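Side-chain contacts in glycosyl hydrolase BlGH5_18 (Bifidobacterium longum subsp. infantis, PDB 7LQX), which probably hydrolyses a glycosidic bond in the breakdown of N-glycans by this gut bacterium, as a glycoside hydrolase of family 5: residues D104-H109 / K136-L141; M128-D133 / S180-A185; L158-E163 / A188-V193; N165-R170 / A174-S179; Q221-N224 / M228-I231. All blocks are in the same frame, centred on the assembly; numbering follows the deposited sequence. Where two conformers were deposited one is given.

From the N terminus, interaction 1 closes the first loop, bringing the end of strand 100-104 against helix 132-149. Interaction 2 crosses it along the chain: it opens just ahead of that helix and closes on helix 180-191. Interaction 3 opens after interaction 1 has closed, crosses interaction 2 in turn, and sets the end of strand 155-159 on the same helix 180-191. Nested within both interactions 2 and 3, interaction 4 folds the loop between strand 155-159 and helix 180-191 onto itself. Interaction 5 follows separately, joining helix 219-224 to strand 229-233; its Gln221 bonds Asp184 of interaction 2. Interactions 1 to 4 thus knit together two successive strand-helix units of the barrel.

Interaction 1: residues D104-H109 / K136-L141; sequences DVFQGH and KAEKTL
Phe106 meets helix 132-149 at the far end of its ring: CZ lies 3.5 Å from Glu138 O, which sits in the ring plane at the edge, and the same CZ is 3.5 Å from Glu138 CB. The aromatic side chain crosses that of Glu138 at about a right angle; Glu138 CB and CG do the touching, while OE2 bonds Trp186 NE1. Beside it, Leu141 CD2 approaches Phe106 CE1 obliquely at 3.6 Å; with CG anti to its backbone N (chi1 -179°), the leucine reaches off the helix past the ring, the two side chains running in opposite directions. Val105 CG1 covers one ring face, 3.7 Å above its centre, and also lies 4.2 Å from Leu141 CD2. Phe106 CG stands anti to its own carbonyl carbon (chi1 -62°), which sends the ring outward to the helix; Trp69, from helix 69-72, meets the ring edge-to-face. With an alanine in place of Phe106, a gap is likely to open between Val105, Leu141 and the base of Glu138. Buried apolar packing of the residues just after a barrel strand against the helix that follows is typical of beta-alpha units in a (beta/alpha)8 barrel, the family 5 fold.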
# COMPACT_ATOMS: atom_id res chain seq x y z
N ASP A 104 18.89 2.24 0.33
CA ASP A 104 18.02 2.24 1.50
C ASP A 104 17.03 1.08 1.36
O ASP A 104 16.37 0.97 0.32
CB ASP A 104 17.21 3.53 1.61
CG ASP A 104 17.98 4.67 2.23
OD1 ASP A 104 19.13 4.94 1.81
OD2 ASP A 104 17.42 5.33 3.13
N VAL A 105 16.88 0.26 2.40
CA VAL A 105 16.15 -1.00 2.23
C VAL A 105 14.63 -0.79 2.27
O VAL A 105 13.92 -1.28 1.39
CB VAL A 105 16.58 -2.09 3.21
CG1 VAL A 105 15.75 -3.36 2.99
CG2 VAL A 105 18.06 -2.39 3.06
N PHE A 106 14.11 -0.10 3.31
CA PHE A 106 12.67 -0.06 3.59
C PHE A 106 12.09 1.33 3.36
O PHE A 106 12.17 2.20 4.24
CB PHE A 106 12.36 -0.48 5.03
CG PHE A 106 12.77 -1.89 5.36
CD1 PHE A 106 12.03 -2.97 4.90
CD2 PHE A 106 13.89 -2.14 6.14
CE1 PHE A 106 12.40 -4.27 5.21
CE2 PHE A 106 14.27 -3.44 6.44
CZ PHE A 106 13.54 -4.50 5.97
N GLN A 107 11.44 1.52 2.21
CA GLN A 107 10.61 2.69 1.93
C GLN A 107 9.20 2.16 1.73
O GLN A 107 8.90 1.64 0.66
CB GLN A 107 11.09 3.46 0.70
CG GLN A 107 12.33 4.30 0.94
CD GLN A 107 13.55 3.47 1.24
OE1 GLN A 107 14.14 3.58 2.31
NE2 GLN A 107 13.95 2.64 0.28
N GLY A 108 8.32 2.28 2.73
CA GLY A 108 8.52 3.08 3.92
C GLY A 108 7.91 4.44 3.73
O GLY A 108 6.69 4.57 3.59
N HIS A 109 8.74 5.47 3.65
CA HIS A 109 8.26 6.83 3.52
C HIS A 109 9.11 7.60 2.51
O HIS A 109 10.33 7.64 2.65
CB HIS A 109 8.30 7.59 4.85
CG HIS A 109 7.67 8.93 4.77
ND1 HIS A 109 6.30 9.11 4.77
CD2 HIS A 109 8.21 10.17 4.62
CE1 HIS A 109 6.03 10.39 4.66
NE2 HIS A 109 7.16 11.06 4.56
N LYS A 136 11.45 -10.49 11.90
CA LYS A 136 12.08 -11.60 11.18
C LYS A 136 11.99 -11.38 9.68
O LYS A 136 12.96 -11.63 8.95
CB LYS A 136 11.43 -12.92 11.58
CG LYS A 136 12.01 -14.12 10.84
N ALA A 137 10.84 -10.90 9.20
CA ALA A 137 10.68 -10.66 7.77
C ALA A 137 11.59 -9.54 7.29
O ALA A 137 12.14 -9.59 6.18
CB ALA A 137 9.22 -10.33 7.46
N GLU A 138 11.75 -8.50 8.10
CA GLU A 138 12.66 -7.42 7.75
C GLU A 138 14.08 -7.94 7.63
O GLU A 138 14.79 -7.65 6.66
CB GLU A 138 12.59 -6.33 8.81
CG GLU A 138 11.28 -5.58 8.84
CD GLU A 138 11.03 -4.93 10.18
OE1 GLU A 138 9.86 -4.62 10.48
OE2 GLU A 138 12.00 -4.73 10.94
N LYS A 139 14.51 -8.75 8.60
CA LYS A 139 15.85 -9.29 8.55
C LYS A 139 16.04 -10.18 7.33
O LYS A 139 17.09 -10.14 6.68
CB LYS A 139 16.15 -10.07 9.82
CG LYS A 139 16.32 -9.19 11.05
CD LYS A 139 16.63 -10.02 12.29
CE LYS A 139 17.91 -10.83 12.10
NZ LYS A 139 18.43 -11.41 13.38
N THR A 140 15.02 -10.97 6.99
CA THR A 140 15.11 -11.82 5.81
C THR A 140 15.27 -10.98 4.54
O THR A 140 16.10 -11.31 3.68
CB THR A 140 13.87 -12.71 5.72
OG1 THR A 140 13.76 -13.49 6.92
CG2 THR A 140 13.98 -13.65 4.54
N LEU A 141 14.50 -9.89 4.41
CA LEU A 141 14.65 -9.02 3.24
C LEU A 141 16.03 -8.37 3.20
O LEU A 141 16.67 -8.34 2.14
CB LEU A 141 13.54 -7.97 3.21
CG LEU A 141 13.62 -7.05 1.98
CD1 LEU A 141 13.53 -7.86 0.68
CD2 LEU A 141 12.55 -5.98 2.03

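Interaction 2: residues M128-D133 / S180-A185. With SO4 (sulfate ion), chain H.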
# COMPACT_ATOMS: atom_id res chain seq x y z
N MSE A 128 6.28 -2.54 12.86
CA MSE A 128 7.51 -3.00 12.23
C MSE A 128 8.69 -3.01 13.17
O MSE A 128 9.71 -3.63 12.87
CB MSE A 128 7.84 -2.13 11.00
CG MSE A 128 8.47 -0.78 11.32
SE MSE A 128 8.86 0.27 9.75
CE MSE A 128 10.31 -0.78 8.99
N PHE A 129 8.55 -2.33 14.31
CA PHE A 129 9.63 -2.29 15.29
C PHE A 129 9.50 -3.36 16.35
O PHE A 129 10.52 -3.80 16.88
CB PHE A 129 9.66 -0.92 15.98
CG PHE A 129 9.68 0.23 15.02
CD1 PHE A 129 10.77 0.43 14.18
CD2 PHE A 129 8.62 1.11 14.93
CE1 PHE A 129 10.80 1.47 13.28
CE2 PHE A 129 8.64 2.16 14.02
CZ PHE A 129 9.73 2.34 13.20
N GLU A 130 8.27 -3.79 16.67
CA GLU A 130 7.99 -4.61 17.84
C GLU A 130 7.54 -6.03 17.53
O GLU A 130 7.76 -6.92 18.35
CB GLU A 130 6.89 -3.96 18.70
CG GLU A 130 7.19 -2.56 19.19
CD GLU A 130 7.80 -2.52 20.58
OE1 GLU A 130 7.81 -3.57 21.26
OE2 GLU A 130 8.30 -1.45 20.99
N ASP A 131 6.88 -6.26 16.40
CA ASP A 131 6.30 -7.57 16.14
C ASP A 131 7.38 -8.53 15.68
O ASP A 131 8.05 -8.27 14.67
CB ASP A 131 5.25 -7.47 15.04
CG ASP A 131 4.03 -6.67 15.44
OD1 ASP A 131 3.89 -6.30 16.62
OD2 ASP A 131 3.19 -6.42 14.54
N ALA A 132 7.52 -9.67 16.37
CA ALA A 132 8.59 -10.60 16.04
C ALA A 132 8.51 -11.06 14.59
O ALA A 132 9.54 -11.19 13.92
CB ALA A 132 8.57 -11.80 16.98
N ASP A 133 7.31 -11.35 14.09
CA ASP A 133 7.22 -11.84 12.72
C ASP A 133 7.63 -10.77 11.71
O ASP A 133 8.30 -11.07 10.73
CB ASP A 133 5.85 -12.46 12.41
CG ASP A 133 4.70 -11.51 12.64
OD1 ASP A 133 4.92 -10.32 12.93
OD2 ASP A 133 3.55 -11.99 12.52
N SER A 180 12.71 3.68 23.22
CA SER A 180 14.11 3.79 22.83
C SER A 180 14.90 2.52 23.10
O SER A 180 15.79 2.17 22.33
CB SER A 180 14.77 5.02 23.46
OG SER A 180 14.81 4.93 24.87
N ARG A 181 14.57 1.79 24.18
CA ARG A 181 15.27 0.54 24.44
C ARG A 181 14.94 -0.50 23.38
O ARG A 181 15.82 -1.24 22.93
CB ARG A 181 14.90 0.00 25.82
CG ARG A 181 15.85 0.41 26.90
CD ARG A 181 15.47 -0.25 28.23
NE ARG A 181 16.06 -1.58 28.40
CZ ARG A 181 16.17 -2.20 29.57
NH1 ARG A 181 15.73 -1.60 30.66
NH2 ARG A 181 16.72 -3.40 29.66
N ARG A 182 13.69 -0.54 22.92
CA ARG A 182 13.36 -1.48 21.86
C ARG A 182 14.05 -1.10 20.55
O ARG A 182 14.51 -1.97 19.80
CB ARG A 182 11.85 -1.55 21.65
CG ARG A 182 11.46 -2.41 20.47
CD ARG A 182 12.07 -3.81 20.52
NE ARG A 182 11.91 -4.49 19.24
CZ ARG A 182 12.72 -5.45 18.80
NH1 ARG A 182 13.75 -5.85 19.53
NH2 ARG A 182 12.50 -6.00 17.62
N ILE A 183 14.11 0.20 20.25
CA ILE A 183 14.76 0.66 19.03
C ILE A 183 16.26 0.37 19.08
O ILE A 183 16.86 0.02 18.06
CB ILE A 183 14.43 2.14 18.77
CG1 ILE A 183 12.94 2.29 18.40
CG2 ILE A 183 15.34 2.74 17.70
CD1 ILE A 183 12.49 1.48 17.20
N ASP A 184 16.89 0.49 20.25
CA ASP A 184 18.29 0.08 20.36
C ASP A 184 18.48 -1.34 19.84
O ASP A 184 19.42 -1.62 19.08
CB ASP A 184 18.74 0.12 21.83
CG ASP A 184 18.93 1.52 22.37
OD1 ASP A 184 19.11 2.48 21.60
OD2 ASP A 184 18.95 1.65 23.62
N ALA A 185 17.62 -2.26 20.28
CA ALA A 185 17.77 -3.66 19.92
C ALA A 185 17.38 -3.90 18.47
O ALA A 185 18.03 -4.68 17.76
CB ALA A 185 16.91 -4.53 20.84
S SO4 H . 17.62 -5.01 26.43
O1 SO4 H . 16.19 -5.00 26.12
O2 SO4 H . 18.32 -5.96 25.57
O3 SO4 H . 17.82 -5.39 27.82
O4 SO4 H . 18.17 -3.67 26.21
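The guanidinium group of Arg182 turns its edge to the backbone of Phe129 and grips a single atom there side-on: NE donates to Phe129 O at 2.8 Å and NH2 donates to the same oxygen at 3.1 Å. That oxygen lies close to the guanidinium plane, and the two nitrogens straddle the carbonyl plane, each tilted a little over 20° from it. The ring of Phe129 carries Met128 CG, of a selenomethionine, over the centre of one face, whereas Ile183 CD1 comes in obliquely, 3.6 Å from Phe129 CD1; Trp186 adds an edge-to-face partner. At the edge of the Arg181 guanidinium sits a sulfate ion, probably from the crystallisation liquor, with NH2 bonded to its O3 at 2.9 Å. Arg182 CG, anti to the backbone N (chi1 174°), lies 3.3 Å from Glu130 OE2, and the bend at chi2 with the rest of the chain brings NE to Phe129 O. The carboxylate slides past in the opposite direction, its plane 60° from the guanidinium, and OE2 bonds Thr178 OG1. The contact ties the loop leading into helix 132-149 to helix 180-191, two successive outer helices of the (beta/alpha)8 barrel.

Interaction 3: residues L158-E163 / A188-V193; sequences LTLGNE and ADLLAV. With EDO (1,2-ethanediol), chain D.
Leu160 packs its side chain against Leu190 and Leu191 of helix 180-191. Its CB points toward the helix, and CG, anti to the carbonyl carbon (chi1 -61°), is the first atom to touch, 4.1 Å from Leu191 CD2. Beyond it the two methyls share the same neighbours: CD1 lies 3.9 Å from Leu190 CB, and CD2 comes slightly closer, 3.8 Å from Leu190 CB. Leu190 therefore meets the tip with the base of its side chain, whereas Leu191 extends a methyl across Leu160 at about a right angle. Replacing Leu160 with an alanine would probably leave a gap between this segment and the helix and rob Leu190 CB and Leu191 CD2 of their apolar partner. Strand 155-159, which leads into this segment, is the fourth of a (beta/alpha)8 barrel, and the helix is the one that follows it. Asn162 and Glu163 form the Asn-Glu pair that marks this position in clan GH-A glycosidases, where the glutamate is the general acid/base, so an active-site place is likely here too. Asn162 ND2 donates to O1 of an ethanediol at 2.9 Å (149° at the hydrogen), and Glu163 OE2, which bonds His232 ND1, lies 2.9 Å from that same O1. The diol, probably from the crystallisation liquor, also bonds Glu276 OE2. Arg64 NH2 holds Asn162 by OD1, and Gln107 OE1 by its backbone N.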
# COMPACT_ATOMS: atom_id res chain seq x y z
N LEU A 158 24.29 -0.11 2.92
CA LEU A 158 22.87 0.16 2.98
C LEU A 158 22.50 0.91 4.24
O LEU A 158 23.16 0.81 5.28
CB LEU A 158 22.06 -1.14 2.85
CG LEU A 158 22.28 -2.21 3.91
CD1 LEU A 158 21.52 -1.89 5.18
CD2 LEU A 158 21.88 -3.58 3.38
N THR A 159 21.42 1.68 4.10
CA THR A 159 20.73 2.32 5.21
C THR A 159 19.44 1.52 5.40
O THR A 159 18.81 1.12 4.42
CB THR A 159 20.39 3.75 4.82
OG1 THR A 159 21.59 4.44 4.47
CG2 THR A 159 19.73 4.51 5.95
N LEU A 160 19.05 1.28 6.65
CA LEU A 160 17.90 0.42 6.87
C LEU A 160 16.66 0.94 6.14
O LEU A 160 15.90 0.15 5.57
CB LEU A 160 17.62 0.26 8.36
CG LEU A 160 18.75 -0.39 9.16
CD1 LEU A 160 18.33 -0.54 10.62
CD2 LEU A 160 19.17 -1.73 8.60
N GLY A 161 16.44 2.24 6.15
CA GLY A 161 15.32 2.82 5.41
C GLY A 161 15.25 4.31 5.67
O GLY A 161 15.77 4.81 6.67
N ASN A 162 14.58 5.00 4.77
CA ASN A 162 14.56 6.46 4.85
C ASN A 162 13.66 6.93 5.98
O ASN A 162 12.45 6.72 5.94
CB ASN A 162 14.05 7.01 3.53
CG ASN A 162 14.07 8.50 3.48
OD1 ASN A 162 15.12 9.11 3.71
ND2 ASN A 162 12.93 9.11 3.22
N GLU A 163 14.23 7.62 6.98
CA GLU A 163 13.44 8.33 7.98
C GLU A 163 12.38 7.44 8.62
O GLU A 163 11.24 7.85 8.84
CB GLU A 163 12.81 9.59 7.38
CG GLU A 163 13.85 10.54 6.82
CD GLU A 163 13.31 11.75 6.11
OE1 GLU A 163 12.07 11.93 6.08
OE2 GLU A 163 14.14 12.50 5.56
N ALA A 188 20.19 -2.68 16.20
CA ALA A 188 21.35 -3.57 16.24
C ALA A 188 21.06 -4.86 15.50
O ALA A 188 21.93 -5.37 14.77
CB ALA A 188 21.74 -3.86 17.69
N ASP A 189 19.85 -5.40 15.66
CA ASP A 189 19.49 -6.67 15.04
C ASP A 189 19.53 -6.59 13.52
O ASP A 189 20.03 -7.51 12.86
CB ASP A 189 18.10 -7.06 15.54
CG ASP A 189 17.74 -8.51 15.27
OD1 ASP A 189 18.65 -9.34 15.03
OD2 ASP A 189 16.53 -8.83 15.30
N LEU A 190 19.02 -5.50 12.95
CA LEU A 190 19.01 -5.38 11.49
C LEU A 190 20.38 -5.00 10.94
O LEU A 190 20.78 -5.49 9.88
CB LEU A 190 17.95 -4.36 11.06
CG LEU A 190 16.53 -4.91 10.86
CD1 LEU A 190 15.90 -5.39 12.16
CD2 LEU A 190 15.66 -3.86 10.20
N LEU A 191 21.12 -4.13 11.64
CA LEU A 191 22.44 -3.74 11.17
C LEU A 191 23.39 -4.93 11.11
O LEU A 191 24.29 -4.96 10.27
CB LEU A 191 23.02 -2.65 12.08
CG LEU A 191 22.29 -1.31 12.03
CD1 LEU A 191 22.73 -0.44 13.19
CD2 LEU A 191 22.50 -0.59 10.69
N ALA A 192 23.19 -5.91 12.00
CA ALA A 192 24.07 -7.07 12.08
C ALA A 192 23.99 -7.96 10.86
O ALA A 192 24.85 -8.84 10.70
CB ALA A 192 23.72 -7.88 13.33
N VAL A 193 22.98 -7.78 10.01
CA VAL A 193 22.89 -8.57 8.79
C VAL A 193 24.03 -8.24 7.84
O VAL A 193 24.47 -9.10 7.07
CB VAL A 193 21.51 -8.37 8.13
CG1 VAL A 193 21.43 -9.15 6.83
CG2 VAL A 193 20.41 -8.78 9.09
C1 EDO D . 13.35 12.63 1.66
O1 EDO D . 13.77 11.85 2.78
C2 EDO D . 12.25 11.86 0.94
O2 EDO D . 11.17 11.62 1.87

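Interaction 4: residues N165-R170 / A174-S179. With EDO (1,2-ethanediol), chain C.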
# COMPACT_ATOMS: atom_id res chain seq x y z
N ASN A 165 11.88 6.58 11.53
CA ASN A 165 11.35 7.07 12.80
C ASN A 165 10.01 7.78 12.62
O ASN A 165 9.28 7.94 13.60
CB ASN A 165 12.37 7.98 13.48
CG ASN A 165 12.62 9.26 12.71
OD1 ASN A 165 12.97 9.23 11.54
ND2 ASN A 165 12.45 10.40 13.38
N GLN A 166 9.68 8.23 11.40
CA GLN A 166 8.41 8.92 11.20
C GLN A 166 7.21 8.00 11.42
O GLN A 166 6.10 8.50 11.61
CB GLN A 166 8.36 9.57 9.82
CG GLN A 166 8.20 8.60 8.65
CD GLN A 166 6.77 8.50 8.14
OE1 GLN A 166 6.08 9.50 8.00
NE2 GLN A 166 6.34 7.28 7.85
N PHE A 167 7.42 6.69 11.43
CA PHE A 167 6.34 5.76 11.75
C PHE A 167 6.13 5.58 13.25
O PHE A 167 5.11 4.99 13.65
CB PHE A 167 6.64 4.37 11.18
CG PHE A 167 6.48 4.28 9.69
CD1 PHE A 167 5.21 4.25 9.11
CD2 PHE A 167 7.59 4.20 8.87
CE1 PHE A 167 5.08 4.16 7.73
CE2 PHE A 167 7.45 4.10 7.50
CZ PHE A 167 6.19 4.09 6.93
N SER A 168 7.04 6.05 14.09
CA SER A 168 7.13 5.59 15.47
C SER A 168 6.49 6.51 16.49
O SER A 168 6.55 6.21 17.69
CB SER A 168 8.61 5.44 15.87
OG SER A 168 9.24 6.71 16.07
N ASP A 169 5.90 7.63 16.08
CA ASP A 169 5.53 8.66 17.05
C ASP A 169 4.48 9.58 16.44
O ASP A 169 4.25 9.57 15.22
CB ASP A 169 6.79 9.45 17.45
CG ASP A 169 6.69 10.13 18.82
OD1 ASP A 169 5.62 10.09 19.48
OD2 ASP A 169 7.72 10.69 19.23
N ARG A 170 3.85 10.37 17.31
CA ARG A 170 3.01 11.46 16.85
C ARG A 170 3.85 12.36 15.94
O ARG A 170 5.04 12.53 16.16
CB ARG A 170 2.51 12.28 18.04
CG ARG A 170 1.54 11.55 18.94
CD ARG A 170 1.21 12.36 20.18
NE ARG A 170 -0.09 12.00 20.74
CZ ARG A 170 -1.24 12.58 20.40
NH1 ARG A 170 -1.26 13.56 19.50
NH2 ARG A 170 -2.37 12.19 20.97
N ALA A 174 -1.21 6.62 11.94
CA ALA A 174 -1.37 5.20 12.22
C ALA A 174 -0.02 4.69 12.72
O ALA A 174 0.64 3.86 12.10
CB ALA A 174 -1.87 4.44 10.99
N LYS A 175 0.39 5.20 13.87
CA LYS A 175 1.76 5.03 14.31
C LYS A 175 2.02 3.61 14.79
O LYS A 175 1.11 2.82 15.08
CB LYS A 175 2.09 6.02 15.43
CG LYS A 175 1.45 5.70 16.77
CD LYS A 175 1.84 6.69 17.86
CE LYS A 175 1.25 8.06 17.63
NZ LYS A 175 -0.24 8.06 17.77
N MSE A 176 3.31 3.31 14.89
CA MSE A 176 3.82 2.05 15.40
C MSE A 176 4.58 2.38 16.68
O MSE A 176 5.79 2.62 16.66
CB MSE A 176 4.70 1.41 14.35
CG MSE A 176 3.94 1.09 13.07
SE MSE A 176 5.19 0.57 11.70
CE MSE A 176 3.92 0.16 10.30
N ALA A 177 3.85 2.39 17.79
CA ALA A 177 4.41 2.88 19.04
C ALA A 177 5.53 1.98 19.53
O ALA A 177 5.46 0.75 19.41
CB ALA A 177 3.31 2.98 20.10
N THR A 178 6.56 2.59 20.11
CA THR A 178 7.72 1.83 20.54
C THR A 178 8.45 2.62 21.63
O THR A 178 7.87 3.51 22.25
CB THR A 178 8.57 1.43 19.32
OG1 THR A 178 9.64 0.57 19.72
CG2 THR A 178 9.12 2.65 18.61
N SER A 179 9.69 2.23 21.90
CA SER A 179 10.46 2.82 22.99
C SER A 179 11.92 2.81 22.58
O SER A 179 12.34 2.03 21.73
CB SER A 179 10.29 2.04 24.29
OG SER A 179 10.86 0.75 24.18
C1 EDO C . 9.22 12.31 13.69
O1 EDO C . 8.64 12.20 12.39
C2 EDO C . 8.13 12.54 14.73
O2 EDO C . 7.12 11.53 14.60
O HOH W 1 6.37 5.55 20.19
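Phe167 O is met twice from the facing segment 174-179: Met176 N donates to it at 2.8 Å, nearly along the C=O axis with 164° at the hydrogen, and Lys175 CA makes a CA-H...O contact with it at 3.4 Å. One residue on, the direction reverses, with Ser168 CA reaching Met176 O by another such contact. A water then extends the link, donating to Ser168 O at 2.6 Å and accepting from Thr178 N at 3.0 Å. Selenomethionine Met176 runs extended beyond CG and brings SE 5.1 Å from the centroid of the Phe167 ring, 41° off its normal, an oblique Met-aromatic contact. Over one face of that ring lies Gln166 NE2, itself bonded to Asp114 OD1. All this belongs to the loop between the fourth barrel strand and its helix; loops at this end of a (beta/alpha)8 barrel commonly border the active site. Ser168 CB leans on Thr178 CG2, while Ser168 OG donates in the carbonyl plane to a lone pair of Asn165 O at 2.8 Å, joining Ser168 N on the same acceptor. In Lys175 the bend at chi3 (69°) curls CE back to 3.5 Å from Arg170 N and against Arg170 CG. Asp169 N, buried here, finds no partner in the model. Gln166 OE1 accepts from Trp123 NE1 of the second subunit.

Interaction 5: residues Q221-N224 / M228-I231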
# COMPACT_ATOMS: atom_id res chain seq x y z
N GLN A 221 21.59 6.93 19.56
CA GLN A 221 21.50 5.91 18.52
C GLN A 221 22.03 6.44 17.20
O GLN A 221 22.77 5.75 16.48
CB GLN A 221 20.05 5.47 18.33
CG GLN A 221 19.40 4.75 19.47
CD GLN A 221 17.89 4.83 19.39
OE1 GLN A 221 17.35 5.51 18.52
NE2 GLN A 221 17.20 4.18 20.32
N ALA A 222 21.62 7.66 16.83
CA ALA A 222 22.00 8.20 15.54
C ALA A 222 23.51 8.35 15.42
O ALA A 222 24.07 8.16 14.34
CB ALA A 222 21.34 9.56 15.31
N ALA A 223 24.17 8.68 16.52
CA ALA A 223 25.59 9.03 16.51
C ALA A 223 26.48 7.88 16.97
O ALA A 223 27.69 8.08 17.11
CB ALA A 223 25.83 10.29 17.35
N ASN A 224 25.92 6.70 17.19
CA ASN A 224 26.74 5.56 17.61
C ASN A 224 26.38 4.24 16.95
O ASN A 224 27.28 3.41 16.77
CB ASN A 224 26.71 5.39 19.13
CG ASN A 224 27.34 6.55 19.82
OD1 ASN A 224 28.57 6.62 19.97
ND2 ASN A 224 26.53 7.50 20.22
N MSE A 228 28.11 5.43 10.24
CA MSE A 228 28.23 6.88 10.10
C MSE A 228 26.93 7.51 10.58
O MSE A 228 25.86 6.93 10.41
CB MSE A 228 28.42 7.28 8.64
CG MSE A 228 29.61 6.67 7.97
SE MSE A 228 30.02 7.46 6.25
CE MSE A 228 28.72 6.56 5.19
N THR A 229 27.01 8.73 11.09
CA THR A 229 25.80 9.48 11.37
C THR A 229 25.22 9.96 10.05
O THR A 229 25.93 10.56 9.24
CB THR A 229 26.12 10.70 12.22
OG1 THR A 229 26.75 10.26 13.43
CG2 THR A 229 24.85 11.48 12.53
N THR A 230 23.93 9.74 9.84
CA THR A 230 23.25 10.32 8.70
C THR A 230 22.44 11.52 9.17
O THR A 230 21.81 11.47 10.23
CB THR A 230 22.33 9.31 8.01
OG1 THR A 230 21.29 8.91 8.90
CG2 THR A 230 23.10 8.08 7.56
N ILE A 231 22.48 12.59 8.38
CA ILE A 231 21.74 13.81 8.65
C ILE A 231 20.93 14.16 7.41
O ILE A 231 21.43 14.03 6.28
CB ILE A 231 22.69 14.97 9.02
CG1 ILE A 231 23.36 14.64 10.35
CG2 ILE A 231 21.95 16.30 9.06
CD1 ILE A 231 24.42 15.60 10.76
O HOH W 2 22.50 8.05 11.88
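Thr229 OG1 rests against the C-terminal part of helix 219-224, 3.5 Å from Ala223 CA and equally 3.5 Å from Ala222 O. Ala223 CB stands a little further off, 4.0 Å from the same hydroxyl oxygen. On the other branch, the threonine methyl CG2 lies 3.9 Å from Ala222 O. With OG1 beside the backbone N (chi1 -58°) and CG2 beside the carbonyl carbon, both branches lie alongside this one carbonyl oxygen. A water adds a polar link next to them, accepting from Thr230 N at 3.0 Å and placed to donate to Ala222 O at 2.9 Å.

The next shell fixes these groups. Arg270 serves both segments, its NE bonding Thr229 OG1 and its NH2 bonding Ala222 O, while the backbone of Thr229 pairs with Pro271 and Trp273 at the adjoining strand 272-277. Further out, helix 248-264 covers Ala223 through Phe264 and the threonine through Ser261, and Asn224 is tied to Phe264 O and Arg266 N. The whole places this part of the helix against the first residues of the sixth barrel strand.

With little apolar surface to share, helix and strand are joined here chiefly through shared polar partners: the carbonyl of Ala222, near the end of the helix, is bonded by Arg270 and possibly by a water, and the positive charge of Arg270 is likely to polarise both that carbonyl and the threonine hydroxyl.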